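PDB 2INV: inulin fructotransferase from Bacillus sp. snu-7, which probably catalyses intramolecular fructosyl transfer at the ends of inulin chains, as a lyase that releases a di-fructose anhydride. Local coordinates for residues A[391-394]-A[395-398]; A[92-95]-A[96-100]; A[27-30]-A[31-34]; A[105-109]-A[110-114]. All coordinates share one frame; numbering follows the deposited sequence.

Contact 1: residues A[391-394]-A[395-398]; sequences SGTA and SQIT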
loop_
_atom_site.group_PDB
_atom_site.type_symbol
_atom_site.label_atom_id
_atom_site.label_comp_id
_atom_site.label_asym_id
_atom_site.label_seq_id
_atom_site.Cartn_x
_atom_site.Cartn_y
_atom_site.Cartn_z
ATOM N N SER A 391 -29.349 2.065 -1.705
ATOM C CA SER A 391 -28.812 1.788 -0.379
ATOM C C SER A 391 -29.910 1.232 0.522
ATOM O O SER A 391 -29.823 1.310 1.752
ATOM C CB SER A 391 -28.212 3.057 0.234
ATOM O OG SER A 391 -27.085 3.485 -0.508
ATOM N N GLY A 392 -30.945 0.669 -0.099
ATOM C CA GLY A 392 -32.040 0.094 0.663
ATOM C C GLY A 392 -33.413 0.383 0.081
ATOM O O GLY A 392 -33.576 1.290 -0.747
ATOM N N THR A 393 -34.410 -0.383 0.514
ATOM C CA THR A 393 -35.774 -0.182 0.041
ATOM C C THR A 393 -36.295 1.036 0.780
ATOM O O THR A 393 -35.683 1.479 1.746
ATOM C CB THR A 393 -36.675 -1.397 0.356
ATOM O OG1 THR A 393 -36.064 -2.588 -0.153
ATOM C CG2 THR A 393 -38.049 -1.220 -0.275
ATOM N N ALA A 394 -37.421 1.573 0.332
ATOM C CA ALA A 394 -37.988 2.743 0.971
ATOM C C ALA A 394 -38.249 2.544 2.461
ATOM O O ALA A 394 -38.251 3.516 3.225
ATOM C CB ALA A 394 -39.272 3.148 0.270
ATOM N N SER A 395 -38.469 1.306 2.893
ATOM C CA SER A 395 -38.741 1.084 4.311
ATOM C C SER A 395 -37.483 0.828 5.135
ATOM O O SER A 395 -37.555 0.625 6.347
ATOM C CB SER A 395 -39.741 -0.060 4.492
ATOM O OG SER A 395 -39.215 -1.313 4.065
ATOM N N GLN A 396 -36.329 0.853 4.476
ATOM C CA GLN A 396 -35.063 0.667 5.169
ATOM C C GLN A 396 -34.368 2.028 5.184
ATOM O O GLN A 396 -33.212 2.147 5.609
ATOM C CB GLN A 396 -34.199 -0.372 4.444
ATOM C CG GLN A 396 -34.859 -1.779 4.362
ATOM C CD GLN A 396 -34.068 -2.783 3.543
ATOM O OE1 GLN A 396 -33.627 -2.491 2.423
ATOM N NE2 GLN A 396 -33.899 -3.985 4.095
ATOM N N ILE A 397 -35.108 3.052 4.750
ATOM C CA ILE A 397 -34.605 4.427 4.683
ATOM C C ILE A 397 -35.525 5.440 5.385
ATOM O O ILE A 397 -36.715 5.541 5.058
ATOM C CB ILE A 397 -34.455 4.881 3.217
ATOM C CG1 ILE A 397 -33.523 3.928 2.471
ATOM C CG2 ILE A 397 -33.934 6.303 3.159
ATOM C CD1 ILE A 397 -33.348 4.257 1.001
ATOM N N THR A 398 -34.975 6.188 6.339
ATOM C CA THR A 398 -35.751 7.202 7.046
ATOM C C THR A 398 -35.208 8.593 6.723
ATOM O O THR A 398 -34.055 8.904 7.022
ATOM C CB THR A 398 -35.686 7.030 8.576
ATOM O OG1 THR A 398 -36.266 5.776 8.956
ATOM C CG2 THR A 398 -36.454 8.160 9.266
#
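A type I beta turn, Thr-393 to Gln-396, leads into strand 397-399 near the C-terminal end of the right-handed parallel beta-helix. Ala-394 and Ser-395 fill its two corners. The turn is closed by Gln-396 N, which donates to Thr-393 O at 2.9 Å. The donor stands above the carbonyl plane, 56° out of it. The side chain of Gln-396 then folds back over the start of the turn. CG is anti to the carbonyl carbon (chi1 -61°) and the chain runs on extended, which carries OE1 to the backbone of Thr-393. There OE1 accepts from Thr-393 N at 2.9 Å. This bond is nearly straight at 173°, and the N-H comes in a little tilted from the amide plane. OE1 also lies 3.5 Å from Gly-392 CA. A side chain on Gly-392 would strike the carbonyl O of Ser-391 and crowd Gln-396 CB, so the glycine suits this bend. Ile-397 packs against the backbone of the turn: CG1 lies 3.3 Å from Thr-393 O, and CD1 3.5 Å from Gly-392 O. Replacing Gln-396 by an alanine would probably leave Thr-393 N without its mate and remove the OE1 contact with Gly-392 CA. Both the N-H and the C=O of Thr-393 are thus bonded to Gln-396, one by side chain and one by backbone, which should hold the turn firmly in shape.

Contact 2: residues A[92-95]-A[96-100]; sequences RSIL and DNSNP. With FRU (beta-D-fructofuranose), chain D.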
loop_
_atom_site.group_PDB
_atom_site.type_symbol
_atom_site.label_atom_id
_atom_site.label_comp_id
_atom_site.label_asym_id
_atom_site.label_seq_id
_atom_site.Cartn_x
_atom_site.Cartn_y
_atom_site.Cartn_z
ATOM N N ARG A 92 -0.253 -8.425 24.798
ATOM C CA ARG A 92 -0.196 -8.360 26.252
ATOM C C ARG A 92 -1.590 -8.540 26.826
ATOM O O ARG A 92 -1.759 -8.995 27.959
ATOM C CB ARG A 92 0.380 -7.022 26.723
ATOM C CG ARG A 92 1.901 -6.998 26.808
ATOM C CD ARG A 92 2.399 -5.708 27.430
ATOM N NE ARG A 92 3.851 -5.688 27.626
ATOM C CZ ARG A 92 4.498 -6.407 28.544
ATOM N NH1 ARG A 92 3.825 -7.213 29.362
ATOM N NH2 ARG A 92 5.817 -6.323 28.652
ATOM N N SER A 93 -2.589 -8.182 26.029
ATOM C CA SER A 93 -3.987 -8.297 26.429
ATOM C C SER A 93 -4.335 -9.750 26.725
ATOM O O SER A 93 -4.918 -10.057 27.749
ATOM C CB SER A 93 -4.895 -7.773 25.310
ATOM O OG SER A 93 -6.237 -7.668 25.746
ATOM N N ILE A 94 -3.977 -10.645 25.817
ATOM C CA ILE A 94 -4.270 -12.054 26.016
ATOM C C ILE A 94 -3.459 -12.617 27.187
ATOM O O ILE A 94 -3.975 -13.403 27.975
ATOM C CB ILE A 94 -4.035 -12.858 24.715
ATOM C CG1 ILE A 94 -5.009 -12.359 23.647
ATOM C CG2 ILE A 94 -4.244 -14.343 24.971
ATOM C CD1 ILE A 94 -4.797 -12.943 22.266
ATOM N N LEU A 95 -2.204 -12.202 27.329
ATOM C CA LEU A 95 -1.387 -12.675 28.447
ATOM C C LEU A 95 -2.045 -12.296 29.774
ATOM O O LEU A 95 -2.167 -13.127 30.673
ATOM C CB LEU A 95 0.030 -12.075 28.391
ATOM C CG LEU A 95 0.881 -12.301 29.648
ATOM C CD1 LEU A 95 1.320 -13.751 29.728
ATOM C CD2 LEU A 95 2.099 -11.388 29.613
ATOM N N ASP A 96 -2.452 -11.031 29.882
ATOM C CA ASP A 96 -3.094 -10.491 31.085
ATOM C C ASP A 96 -4.427 -11.122 31.449
ATOM O O ASP A 96 -4.901 -10.986 32.576
ATOM C CB ASP A 96 -3.340 -8.986 30.950
ATOM C CG ASP A 96 -2.142 -8.158 31.333
ATOM O OD1 ASP A 96 -1.355 -8.598 32.199
ATOM O OD2 ASP A 96 -1.994 -7.042 30.791
ATOM N N ASN A 97 -5.043 -11.786 30.487
ATOM C CA ASN A 97 -6.332 -12.404 30.718
ATOM C C ASN A 97 -6.261 -13.921 30.602
ATOM O O ASN A 97 -7.290 -14.604 30.526
ATOM C CB ASN A 97 -7.360 -11.817 29.744
ATOM C CG ASN A 97 -7.720 -10.369 30.081
ATOM O OD1 ASN A 97 -8.367 -10.099 31.097
ATOM N ND2 ASN A 97 -7.292 -9.434 29.236
ATOM N N SER A 98 -5.036 -14.442 30.618
ATOM C CA SER A 98 -4.789 -15.883 30.528
ATOM C C SER A 98 -3.903 -16.354 31.677
ATOM O O SER A 98 -3.453 -15.559 32.508
ATOM C CB SER A 98 -4.085 -16.226 29.214
ATOM O OG SER A 98 -4.885 -15.896 28.098
ATOM N N ASN A 99 -3.680 -17.665 31.723
ATOM C CA ASN A 99 -2.836 -18.294 32.732
ATOM C C ASN A 99 -1.459 -18.557 32.122
ATOM O O ASN A 99 -1.279 -19.500 31.356
ATOM C CB ASN A 99 -3.450 -19.619 33.205
ATOM C CG ASN A 99 -2.661 -20.262 34.340
ATOM O OD1 ASN A 99 -1.440 -20.088 34.455
ATOM N ND2 ASN A 99 -3.358 -21.017 35.183
ATOM N N PRO A 100 -0.484 -17.689 32.425
ATOM C CA PRO A 100 0.907 -17.747 31.961
ATOM C C PRO A 100 1.741 -19.011 32.215
ATOM O O PRO A 100 2.848 -19.129 31.679
ATOM C CB PRO A 100 1.529 -16.531 32.634
ATOM C CG PRO A 100 0.449 -15.535 32.510
ATOM C CD PRO A 100 -0.813 -16.317 32.863
HETATM C C1 FRU D . -7.531 -9.149 22.481
HETATM C C2 FRU D . -7.667 -8.633 20.985
HETATM C C3 FRU D . -6.892 -7.316 20.697
HETATM C C4 FRU D . -7.755 -6.552 19.668
HETATM C C5 FRU D . -9.133 -7.041 20.004
HETATM C C6 FRU D . -9.841 -7.438 18.699
HETATM O O1 FRU D . -7.629 -8.061 23.437
HETATM O O3 FRU D . -5.525 -7.031 20.526
HETATM O O4 FRU D . -7.573 -5.149 19.734
HETATM O O5 FRU D . -8.999 -8.158 20.953
HETATM O O6 FRU D . -11.185 -7.375 18.956
HETATM O O HOH W 1 0.915 -7.522 30.196
#
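Asn-97 reaches back to Ser-93, four residues earlier. Its CB lies 3.6 Å from Ser-93 O. CG sits beside the backbone N (chi1 -71°), 3.7 Å from Ser-93 O, and this sends the amide along the helix end toward the same oxygen. At the tip, ND2 donates to Ser-93 O at 2.9 Å, in a bent bond of 143°; ND2 is also bonded to Asn-155 OD1. With an alanine here, Ser-93 O would probably lose the side-chain donor, and Asn-155 OD1 its partner. These bonds finish the short helix 92-96, which places Ser-93 in a sugar pocket. Ser-93 OG shares a 2.7 Å hydrogen bond with O1 of a bound fructose, which Glu-204, Pro-251 and Arg-252 also hold. Glu-204 accepts from Ser-93 N as well. Further along, Ile-94 O takes two donors from opposite faces of its plane: Asn-97 N, and Ser-98 OG at 2.7 Å. Leu-95 CD1 presses on Pro-100 CG at a tight 3.4 Å, the two side chains at about a right angle. A water accepts from Arg-92 NH1 at 3.0 Å and donates weakly to Asp-96 OD2. The stronger partners of these two are Asp-146 for Arg-92 and Tyr-182 for Asp-96.

Contact 3: residues A[27-30]-A[31-34]; sequences EVTA and QSDI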
loop_
_atom_site.group_PDB
_atom_site.type_symbol
_atom_site.label_atom_id
_atom_site.label_comp_id
_atom_site.label_asym_id
_atom_site.label_seq_id
_atom_site.Cartn_x
_atom_site.Cartn_y
_atom_site.Cartn_z
ATOM N N GLU A 27 27.870 3.360 33.016
ATOM C CA GLU A 27 27.063 2.138 33.114
ATOM C C GLU A 27 25.570 2.360 32.822
ATOM O O GLU A 27 24.748 1.477 33.061
ATOM C CB GLU A 27 27.248 1.433 34.468
ATOM C CG GLU A 27 28.396 0.399 34.476
ATOM C CD GLU A 27 28.962 0.118 35.872
ATOM O OE1 GLU A 27 29.113 1.071 36.664
ATOM O OE2 GLU A 27 29.246 -1.057 36.196
ATOM N N VAL A 28 25.230 3.534 32.288
ATOM C CA VAL A 28 23.851 3.828 31.909
ATOM C C VAL A 28 23.769 3.404 30.438
ATOM O O VAL A 28 24.003 4.208 29.530
ATOM C CB VAL A 28 23.516 5.339 32.034
ATOM C CG1 VAL A 28 22.110 5.602 31.487
ATOM C CG2 VAL A 28 23.595 5.768 33.489
ATOM N N THR A 29 23.441 2.128 30.231
ATOM C CA THR A 29 23.336 1.501 28.915
ATOM C C THR A 29 21.951 1.570 28.285
ATOM O O THR A 29 21.006 2.066 28.887
ATOM C CB THR A 29 23.695 0.019 29.018
ATOM O OG1 THR A 29 22.794 -0.613 29.937
ATOM C CG2 THR A 29 25.123 -0.160 29.510
ATOM N N ALA A 30 21.838 1.042 27.070
ATOM C CA ALA A 30 20.558 1.023 26.380
ATOM C C ALA A 30 19.602 0.140 27.175
ATOM O O ALA A 30 18.399 0.388 27.202
ATOM C CB ALA A 30 20.721 0.482 24.964
ATOM N N GLN A 31 20.145 -0.884 27.831
ATOM C CA GLN A 31 19.323 -1.793 28.626
ATOM C C GLN A 31 18.687 -1.124 29.844
ATOM O O GLN A 31 17.520 -1.362 30.146
ATOM C CB GLN A 31 20.145 -3.004 29.089
ATOM C CG GLN A 31 20.513 -3.987 27.983
ATOM C CD GLN A 31 21.094 -5.272 28.532
ATOM O OE1 GLN A 31 20.521 -5.896 29.435
ATOM N NE2 GLN A 31 22.237 -5.678 27.990
ATOM N N SER A 32 19.453 -0.293 30.548
ATOM C CA SER A 32 18.932 0.378 31.738
ATOM C C SER A 32 18.158 1.663 31.409
ATOM O O SER A 32 17.157 1.962 32.056
ATOM C CB SER A 32 20.059 0.677 32.735
ATOM O OG SER A 32 20.911 1.704 32.274
ATOM N N ASP A 33 18.627 2.428 30.425
ATOM C CA ASP A 33 17.930 3.643 30.010
ATOM C C ASP A 33 18.326 4.032 28.593
ATOM O O ASP A 33 19.184 4.887 28.389
ATOM C CB ASP A 33 18.226 4.807 30.953
ATOM C CG ASP A 33 17.215 5.941 30.809
ATOM O OD1 ASP A 33 16.360 5.865 29.895
ATOM O OD2 ASP A 33 17.264 6.910 31.603
ATOM N N ILE A 34 17.695 3.396 27.614
ATOM C CA ILE A 34 17.983 3.687 26.220
ATOM C C ILE A 34 17.617 5.135 25.925
ATOM O O ILE A 34 18.098 5.728 24.972
ATOM C CB ILE A 34 17.205 2.744 25.266
ATOM C CG1 ILE A 34 17.704 2.935 23.828
ATOM C CG2 ILE A 34 15.715 3.016 25.363
ATOM C CD1 ILE A 34 17.288 1.832 22.883
#
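Thr-29 O is gripped by two backbone N-H groups at the start of the helix. Asp-33 N gives Thr-29 O the strong bond, 2.9 Å long and nearly in line with the carbonyl (C=O...N angle 163°). Ser-32 N adds a weak one to Thr-29 O at 3.3 Å. Thr-29 is the N-cap of helix 30-48 and forms a capping box with Ser-32. In one half, Thr-29 OG1 accepts from Ser-32 N at 3.4 Å, weak but fairly straight. In the other, Ser-32 OG accepts from Thr-29 N, weakly, at 3.3 Å. Both hydroxyls sit between their own backbone N and carbonyl carbon (chi1 59° and 71°), and each is thereby folded in toward the other's backbone. Val-28, the centre of an inverse gamma turn, lies alongside Asp-33, with CG1 4.0 Å from Asp-33 CB. The carboxylate of Asp-33 goes on to bind His-70 N and Thr-71 OG1. On the buried side Ala-30 CB meets Ile-34 CG1 at 4.1 Å, and both side chains rest on Tyr-67 and Val-17. The Thr-29 side chain gives an acceptor to Ser-32 N, but the box bonds are weak, so the main-chain bond from Asp-33 N probably carries much of the hold.

Contact 4: residues A[105-109]-A[110-114]; sequences NLQPG and ASHIR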
loop_
_atom_site.group_PDB
_atom_site.type_symbol
_atom_site.label_atom_id
_atom_site.label_comp_id
_atom_site.label_asym_id
_atom_site.label_seq_id
_atom_site.Cartn_x
_atom_site.Cartn_y
_atom_site.Cartn_z
ATOM N N ASN A 105 6.850 -17.214 26.198
ATOM C CA ASN A 105 7.062 -15.782 25.985
ATOM C C ASN A 105 6.084 -15.028 26.883
ATOM O O ASN A 105 4.920 -15.429 27.008
ATOM C CB ASN A 105 6.788 -15.407 24.520
ATOM C CG ASN A 105 7.808 -15.988 23.564
ATOM O OD1 ASN A 105 8.911 -15.459 23.412
ATOM N ND2 ASN A 105 7.444 -17.088 22.914
ATOM N N LEU A 106 6.554 -13.954 27.510
ATOM C CA LEU A 106 5.701 -13.152 28.372
ATOM C C LEU A 106 5.812 -11.685 27.961
ATOM O O LEU A 106 5.216 -10.810 28.587
ATOM C CB LEU A 106 6.138 -13.302 29.830
ATOM C CG LEU A 106 6.180 -14.683 30.490
ATOM C CD1 LEU A 106 6.988 -14.599 31.773
ATOM C CD2 LEU A 106 4.770 -15.184 30.765
ATOM N N GLN A 107 6.570 -11.424 26.897
ATOM C CA GLN A 107 6.785 -10.054 26.444
ATOM C C GLN A 107 7.127 -9.818 24.976
ATOM O O GLN A 107 7.631 -10.697 24.281
ATOM C CB GLN A 107 7.926 -9.410 27.233
ATOM C CG GLN A 107 7.652 -9.040 28.660
ATOM C CD GLN A 107 8.777 -8.194 29.216
ATOM O OE1 GLN A 107 9.003 -7.068 28.765
ATOM N NE2 GLN A 107 9.515 -8.747 30.174
ATOM N N PRO A 108 6.841 -8.600 24.494
ATOM C CA PRO A 108 7.102 -8.134 23.130
ATOM C C PRO A 108 8.592 -8.264 22.805
ATOM O O PRO A 108 9.436 -8.179 23.709
ATOM C CB PRO A 108 6.629 -6.688 23.187
ATOM C CG PRO A 108 5.378 -6.820 23.988
ATOM C CD PRO A 108 5.773 -7.784 25.111
ATOM N N GLY A 109 8.913 -8.496 21.531
ATOM C CA GLY A 109 10.308 -8.665 21.145
ATOM C C GLY A 109 10.904 -7.734 20.097
ATOM O O GLY A 109 10.514 -6.571 19.983
ATOM N N ALA A 110 11.847 -8.261 19.317
ATOM C CA ALA A 110 12.533 -7.483 18.291
ATOM C C ALA A 110 13.282 -6.370 19.012
ATOM O O ALA A 110 13.761 -6.574 20.128
ATOM C CB ALA A 110 11.529 -6.897 17.291
ATOM N N SER A 111 13.390 -5.202 18.383
ATOM C CA SER A 111 14.069 -4.066 19.009
ATOM C C SER A 111 13.010 -3.467 19.932
ATOM O O SER A 111 12.351 -2.464 19.620
ATOM C CB SER A 111 14.513 -3.076 17.939
ATOM O OG SER A 111 15.168 -3.782 16.900
ATOM N N HIS A 112 12.887 -4.133 21.073
ATOM C CA HIS A 112 11.930 -3.886 22.133
ATOM C C HIS A 112 12.283 -2.783 23.142
ATOM O O HIS A 112 13.221 -2.925 23.941
ATOM C CB HIS A 112 11.741 -5.246 22.812
ATOM C CG HIS A 112 10.791 -5.257 23.959
ATOM N ND1 HIS A 112 9.560 -4.637 23.930
ATOM C CD2 HIS A 112 10.851 -5.923 25.135
ATOM C CE1 HIS A 112 8.903 -4.926 25.039
ATOM N NE2 HIS A 112 9.663 -5.707 25.786
ATOM N N ILE A 113 11.519 -1.695 23.115
ATOM C CA ILE A 113 11.736 -0.608 24.056
ATOM C C ILE A 113 10.563 -0.556 25.013
ATOM O O ILE A 113 9.411 -0.373 24.603
ATOM C CB ILE A 113 11.849 0.772 23.371
ATOM C CG1 ILE A 113 13.172 0.877 22.619
ATOM C CG2 ILE A 113 11.743 1.877 24.422
ATOM C CD1 ILE A 113 13.374 2.204 21.927
ATOM N N ARG A 114 10.863 -0.743 26.289
ATOM C CA ARG A 114 9.832 -0.688 27.294
ATOM C C ARG A 114 9.822 0.725 27.822
ATOM O O ARG A 114 10.801 1.220 28.382
ATOM C CB ARG A 114 10.120 -1.698 28.382
ATOM C CG ARG A 114 10.677 -3.000 27.835
ATOM C CD ARG A 114 10.242 -4.135 28.703
ATOM N NE ARG A 114 10.559 -3.841 30.092
ATOM C CZ ARG A 114 9.877 -4.284 31.132
ATOM N NH1 ARG A 114 8.832 -5.055 30.949
ATOM N NH2 ARG A 114 10.241 -3.933 32.351
#
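Two hydrogen bonds join Gln-107 to strand 111-115, and both end on its OE1. Arg-114 NH1 donates to Gln-107 OE1 at 3.0 Å, in a clearly bent bond. It approaches from above the amide plane, with the amide and guanidinium planes 50° apart. His-112 NE2 adds a weak but straight bond, 3.3 Å long at 175°, and here OE1 lies at the edge of the imidazole, in its plane. Gln-107 and Arg-114 each have a further partner. Gln-107 NE2 donates to Asp-53 of the second subunit, and Arg-114 NE forms a salt bridge with Asp-68. These ties probably set the rotation of the Gln-107 amide, with OE1 toward His-112 and Arg-114 and NE2 toward Asp-53 of the second subunit.

Packing centres on the His-112 ring. Its CG is anti to the backbone N (chi1 180°), which carries the ring back toward Gln-107 and Pro-108. Pro-108 O stands over the middle of one face, 3.0 Å above the plane. Arg-114 CG covers the opposite face, 3.5 Å above the plane and shifted toward the rim. Pro-108 CB also touches His-112 CE1 at 3.4 Å. The imidazole is therefore sandwiched between a carbonyl and an aliphatic chain.

In the backbone, Ser-111 is the centre of an inverse gamma turn, closed by a weak bond from His-112 N to Ala-110 O at 2.8 Å. Strand 111-115 then runs parallel to strands 65-69 and 135-146. The contact is thus the entry of a loop into one coil of the parallel beta-helix, at a point where the loop also meets a second subunit.

In the fold
Along the chain the order is contact 3, contact 2, contact 4, contact 1. The first three gather toward the N-terminal end of the beta-helix. Contacts 2 and 4 touch: Arg-92 NH2 lies 3.3 Å from Gln-107 OE1, and Leu-95 CD2 is 3.3 Å from Leu-106 O. The sugar-binding helix 92-96 therefore leans on the loop that leads into strand 111-115. Contacts 3 and 4 meet through Ile-34 CD1 and Ile-113 CD1, 4.0 Å apart, so helix 30-48 packs against that strand. Contact 1, its centre about 62 Å from that of contact 3, belongs to the same parallel beta-helix but touches none of the others. The pocket helix is thus held among N-terminal coils, far from the C-terminal turn.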